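Ribokinase (Staphylococcus aureus, PDB 3RY7) catalyses the magnesium-dependent phosphorylation of D-ribose at O-5 by ATP and is activated by monovalent cations. Local coordinates at residues T250-R263 and A274-V286. Sequence-based numbering, arbitrary orientation.
Sequences TAAGDTFIGAFVSR and AIDFGNKASSLTV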
loop_
_atom_site.group_PDB
_atom_site.type_symbol
_atom_site.label_atom_id
_atom_site.label_comp_id
_atom_site.label_asym_id
_atom_site.label_seq_id
_atom_site.Cartn_x
_atom_site.Cartn_y
_atom_site.Cartn_z
ATOM N N THR A 250 8.024 -8.459 -0.299
ATOM C CA THR A 250 6.965 -7.982 0.572
ATOM C C THR A 250 6.882 -8.795 1.869
ATOM O O THR A 250 5.828 -8.846 2.511
ATOM C CB THR A 250 5.635 -8.105 -0.169
ATOM O OG1 THR A 250 5.558 -9.415 -0.758
ATOM C CG2 THR A 250 5.566 -7.077 -1.294
ATOM N N ALA A 251 7.988 -9.435 2.254
ATOM C CA ALA A 251 7.982 -10.325 3.420
ATOM C C ALA A 251 6.939 -11.437 3.284
ATOM O O ALA A 251 6.314 -11.828 4.277
ATOM C CB ALA A 251 7.723 -9.533 4.696
ATOM N N ALA A 252 6.733 -11.925 2.059
ATOM C CA ALA A 252 5.734 -12.963 1.804
ATOM C C ALA A 252 6.163 -14.303 2.409
ATOM O O ALA A 252 5.365 -14.981 3.044
ATOM C CB ALA A 252 5.495 -13.111 0.305
ATOM N N GLY A 253 7.423 -14.670 2.194
ATOM C CA GLY A 253 7.990 -15.893 2.761
ATOM C C GLY A 253 7.834 -15.965 4.272
ATOM O O GLY A 253 7.402 -16.988 4.829
ATOM N N ASP A 254 8.169 -14.865 4.939
ATOM C CA ASP A 254 8.116 -14.825 6.397
ATOM C C ASP A 254 6.686 -14.841 6.863
ATOM O O ASP A 254 6.371 -15.425 7.900
ATOM C CB ASP A 254 8.838 -13.585 6.934
ATOM C CG ASP A 254 10.326 -13.628 6.664
ATOM O OD1 ASP A 254 10.909 -14.743 6.699
ATOM O OD2 ASP A 254 10.910 -12.549 6.420
ATOM N N THR A 255 5.819 -14.191 6.085
ATOM C CA THR A 255 4.384 -14.171 6.373
ATOM C C THR A 255 3.787 -15.582 6.230
ATOM O O THR A 255 2.901 -15.968 6.989
ATOM C CB THR A 255 3.632 -13.167 5.450
ATOM O OG1 THR A 255 4.141 -11.839 5.663
ATOM C CG2 THR A 255 2.123 -13.202 5.703
ATOM N N PHE A 256 4.283 -16.351 5.263
ATOM C CA PHE A 256 3.832 -17.737 5.095
ATOM C C PHE A 256 4.174 -18.559 6.344
ATOM O O PHE A 256 3.333 -19.280 6.879
ATOM C CB PHE A 256 4.472 -18.374 3.856
ATOM C CG PHE A 256 4.279 -19.870 3.784
ATOM C CD1 PHE A 256 3.043 -20.408 3.435
ATOM C CD2 PHE A 256 5.334 -20.743 4.083
ATOM C CE1 PHE A 256 2.861 -21.795 3.380
ATOM C CE2 PHE A 256 5.158 -22.124 4.034
ATOM C CZ PHE A 256 3.922 -22.652 3.680
ATOM N N ILE A 257 5.413 -18.423 6.815
ATOM C CA ILE A 257 5.877 -19.171 7.983
ATOM C C ILE A 257 5.122 -18.790 9.245
ATOM O O ILE A 257 4.734 -19.653 10.034
ATOM C CB ILE A 257 7.386 -18.989 8.193
ATOM C CG1 ILE A 257 8.130 -19.787 7.131
ATOM C CG2 ILE A 257 7.787 -19.458 9.576
ATOM C CD1 ILE A 257 9.423 -19.182 6.728
ATOM N N GLY A 258 4.877 -17.496 9.420
ATOM C CA GLY A 258 4.218 -17.031 10.621
ATOM C C GLY A 258 2.825 -17.600 10.701
ATOM O O GLY A 258 2.381 -18.083 11.751
ATOM N N ALA A 259 2.135 -17.547 9.564
ATOM C CA ALA A 259 0.739 -17.963 9.492
ATOM C C ALA A 259 0.638 -19.491 9.558
ATOM O O ALA A 259 -0.225 -20.031 10.247
ATOM C CB ALA A 259 0.099 -17.425 8.206
ATOM N N PHE A 260 1.536 -20.164 8.837
ATOM C CA PHE A 260 1.626 -21.622 8.844
ATOM C C PHE A 260 1.673 -22.101 10.275
ATOM O O PHE A 260 0.823 -22.877 10.704
ATOM C CB PHE A 260 2.874 -22.091 8.079
ATOM C CG PHE A 260 3.214 -23.552 8.283
ATOM C CD1 PHE A 260 4.346 -23.922 9.005
ATOM C CD2 PHE A 260 2.419 -24.554 7.742
ATOM C CE1 PHE A 260 4.678 -25.265 9.185
ATOM C CE2 PHE A 260 2.740 -25.901 7.926
ATOM C CZ PHE A 260 3.869 -26.256 8.649
ATOM N N VAL A 261 2.638 -21.586 11.028
ATOM C CA VAL A 261 2.799 -21.970 12.428
ATOM C C VAL A 261 1.599 -21.587 13.315
ATOM O O VAL A 261 1.257 -22.324 14.248
ATOM C CB VAL A 261 4.116 -21.406 13.012
ATOM C CG1 VAL A 261 4.196 -21.668 14.499
ATOM C CG2 VAL A 261 5.293 -22.027 12.298
ATOM N N SER A 262 0.958 -20.449 13.029
ATOM C CA SER A 262 -0.222 -20.035 13.796
ATOM C C SER A 262 -1.376 -21.048 13.669
ATOM O O SER A 262 -2.195 -21.210 14.578
ATOM C CB SER A 262 -0.705 -18.646 13.340
ATOM O OG SER A 262 -1.300 -18.683 12.044
ATOM N N ARG A 263 -1.409 -21.733 12.533
ATOM C CA ARG A 263 -2.527 -22.582 12.152
ATOM C C ARG A 263 -2.272 -24.072 12.445
ATOM O O ARG A 263 -3.217 -24.849 12.610
ATOM C CB ARG A 263 -2.827 -22.363 10.662
ATOM C CG ARG A 263 -3.849 -23.307 10.050
ATOM C CD ARG A 263 -5.130 -23.324 10.865
ATOM N NE ARG A 263 -5.812 -22.035 10.859
ATOM C CZ ARG A 263 -6.816 -21.726 10.038
ATOM N NH1 ARG A 263 -7.252 -22.616 9.146
ATOM N NH2 ARG A 263 -7.386 -20.525 10.117
ATOM N N ALA A 274 -2.960 -26.000 7.153
ATOM C CA ALA A 274 -2.061 -24.973 7.658
ATOM C C ALA A 274 -1.240 -24.367 6.522
ATOM O O ALA A 274 -1.007 -23.165 6.490
ATOM C CB ALA A 274 -1.140 -25.548 8.765
ATOM N N ILE A 275 -0.806 -25.195 5.583
ATOM C CA ILE A 275 -0.047 -24.700 4.441
ATOM C C ILE A 275 -0.906 -23.825 3.513
ATOM O O ILE A 275 -0.414 -22.856 2.911
ATOM C CB ILE A 275 0.597 -25.858 3.663
ATOM C CG1 ILE A 275 1.715 -26.484 4.515
ATOM C CG2 ILE A 275 1.124 -25.375 2.314
ATOM C CD1 ILE A 275 2.442 -27.618 3.838
ATOM N N ASP A 276 -2.191 -24.169 3.424
ATOM C CA ASP A 276 -3.158 -23.395 2.655
ATOM C C ASP A 276 -3.331 -22.004 3.260
ATOM O O ASP A 276 -3.200 -20.984 2.574
ATOM C CB ASP A 276 -4.509 -24.108 2.632
ATOM C CG ASP A 276 -5.560 -23.322 1.870
ATOM O OD1 ASP A 276 -6.529 -22.825 2.494
ATOM O OD2 ASP A 276 -5.386 -23.184 0.644
ATOM N N PHE A 277 -3.641 -21.985 4.552
ATOM C CA PHE A 277 -3.755 -20.753 5.319
ATOM C C PHE A 277 -2.495 -19.885 5.235
ATOM O O PHE A 277 -2.589 -18.662 5.128
ATOM C CB PHE A 277 -4.043 -21.088 6.770
ATOM C CG PHE A 277 -4.238 -19.886 7.648
ATOM C CD1 PHE A 277 -5.506 -19.341 7.830
ATOM C CD2 PHE A 277 -3.165 -19.316 8.323
ATOM C CE1 PHE A 277 -5.703 -18.236 8.656
ATOM C CE2 PHE A 277 -3.350 -18.213 9.151
ATOM C CZ PHE A 277 -4.626 -17.676 9.318
ATOM N N GLY A 278 -1.326 -20.519 5.289
ATOM C CA GLY A 278 -0.066 -19.807 5.166
ATOM C C GLY A 278 0.069 -19.163 3.798
ATOM O O GLY A 278 0.556 -18.038 3.665
ATOM N N ASN A 279 -0.347 -19.890 2.768
ATOM C CA ASN A 279 -0.286 -19.376 1.409
ATOM C C ASN A 279 -1.307 -18.255 1.181
ATOM O O ASN A 279 -1.056 -17.340 0.395
ATOM C CB ASN A 279 -0.436 -20.504 0.384
ATOM C CG ASN A 279 0.885 -21.232 0.112
ATOM O OD1 ASN A 279 1.957 -20.618 0.076
ATOM N ND2 ASN A 279 0.805 -22.549 -0.094
ATOM N N LYS A 280 -2.438 -18.313 1.889
ATOM C CA LYS A 280 -3.396 -17.210 1.867
ATOM C C LYS A 280 -2.750 -15.956 2.437
ATOM O O LYS A 280 -2.602 -14.946 1.737
ATOM C CB LYS A 280 -4.668 -17.538 2.658
ATOM C CG LYS A 280 -5.702 -18.353 1.883
ATOM C CD LYS A 280 -6.858 -18.768 2.783
ATOM C CE LYS A 280 -7.712 -19.863 2.141
ATOM N NZ LYS A 280 -8.792 -20.358 3.056
ATOM N N ALA A 281 -2.362 -16.033 3.710
ATOM C CA ALA A 281 -1.743 -14.908 4.400
ATOM C C ALA A 281 -0.689 -14.281 3.511
ATOM O O ALA A 281 -0.677 -13.072 3.305
ATOM C CB ALA A 281 -1.135 -15.362 5.707
ATOM N N SER A 282 0.173 -15.120 2.953
ATOM C CA SER A 282 1.245 -14.656 2.081
ATOM C C SER A 282 0.760 -13.869 0.843
ATOM O O SER A 282 1.423 -12.920 0.405
ATOM C CB SER A 282 2.101 -15.840 1.647
ATOM O OG SER A 282 3.136 -15.428 0.794
ATOM N N SER A 283 -0.378 -14.260 0.269
ATOM C CA SER A 283 -0.841 -13.640 -0.980
ATOM C C SER A 283 -1.328 -12.203 -0.748
ATOM O O SER A 283 -1.077 -11.323 -1.563
ATOM C CB SER A 283 -1.938 -14.476 -1.639
ATOM O OG SER A 283 -3.145 -14.377 -0.899
ATOM N N LEU A 284 -1.996 -11.992 0.386
ATOM C CA LEU A 284 -2.441 -10.681 0.852
ATOM C C LEU A 284 -1.327 -9.635 0.882
ATOM O O LEU A 284 -1.568 -8.427 1.009
ATOM C CB LEU A 284 -3.008 -10.825 2.256
ATOM C CG LEU A 284 -4.391 -11.470 2.271
ATOM C CD1 LEU A 284 -4.979 -11.454 3.671
ATOM C CD2 LEU A 284 -5.305 -10.735 1.283
ATOM N N THR A 285 -0.077 -10.081 0.819
ATOM C CA THR A 285 1.028 -9.161 0.906
ATOM C C THR A 285 1.397 -8.589 -0.420
ATOM O O THR A 285 1.998 -7.575 -0.478
ATOM C CB THR A 285 2.362 -9.703 1.593
ATOM O OG1 THR A 285 3.073 -10.579 0.731
ATOM C CG2 THR A 285 2.140 -10.306 2.934
ATOM N N VAL A 286 1.058 -9.268 -1.486
ATOM C CA VAL A 286 1.360 -8.738 -2.804
ATOM C C VAL A 286 0.096 -8.146 -3.438
ATOM O O VAL A 286 0.067 -7.845 -4.637
ATOM C CB VAL A 286 1.930 -9.833 -3.725
ATOM C CG1 VAL A 286 3.281 -10.308 -3.210
ATOM C CG2 VAL A 286 0.962 -10.998 -3.826
#
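The guanidinium of Arg263 lies over one face of the Phe277 ring, offset toward the rim, as an off-centre cation-pi pair, CZ 4.1 Å from the ring centroid and the two planes 33° apart. The two helices that meet here belong to the PfkB (ribokinase) fold and run roughly antiparallel, with 142° between their N-to-C directions. Bends at chi2 and chi3 carry the arginine across the ring at about a right angle, while its CG packs on CA of Ala274. The Phe256 ring turns its edge to the partner helix: O of Ile275 and N of Asn279 lie in its plane, and CD1 comes to 3.2 Å from C of Gly278. CG anti to the backbone N (chi1 168°) swings this ring toward the second helix, where it fits as a knob among Ile275, Gly278, Asn279 and Ser282. The axes approach to 7.5 Å, close enough for CA of Phe256 to make a CA-H...O contact with O of Gly278. Leu220 of strand 218-222 covers Phe256, Phe260 and Ile275. At the opposite end of the pair, helix 252-263 begins beside the catalytic site, where Asp254, the probable general base, is held by Asn45 and Gln46. Asn279, a likely ATP-binding residue, sends its ND2 to Thr228. Thr250 and Thr285, both probably part of the potassium site, meet through their hydroxyls, OG1 to OG1 3.1 Å. Thr285 OG1 also reaches back to O of Ser282 at 2.9 Å, tilted slightly from the carbonyl plane.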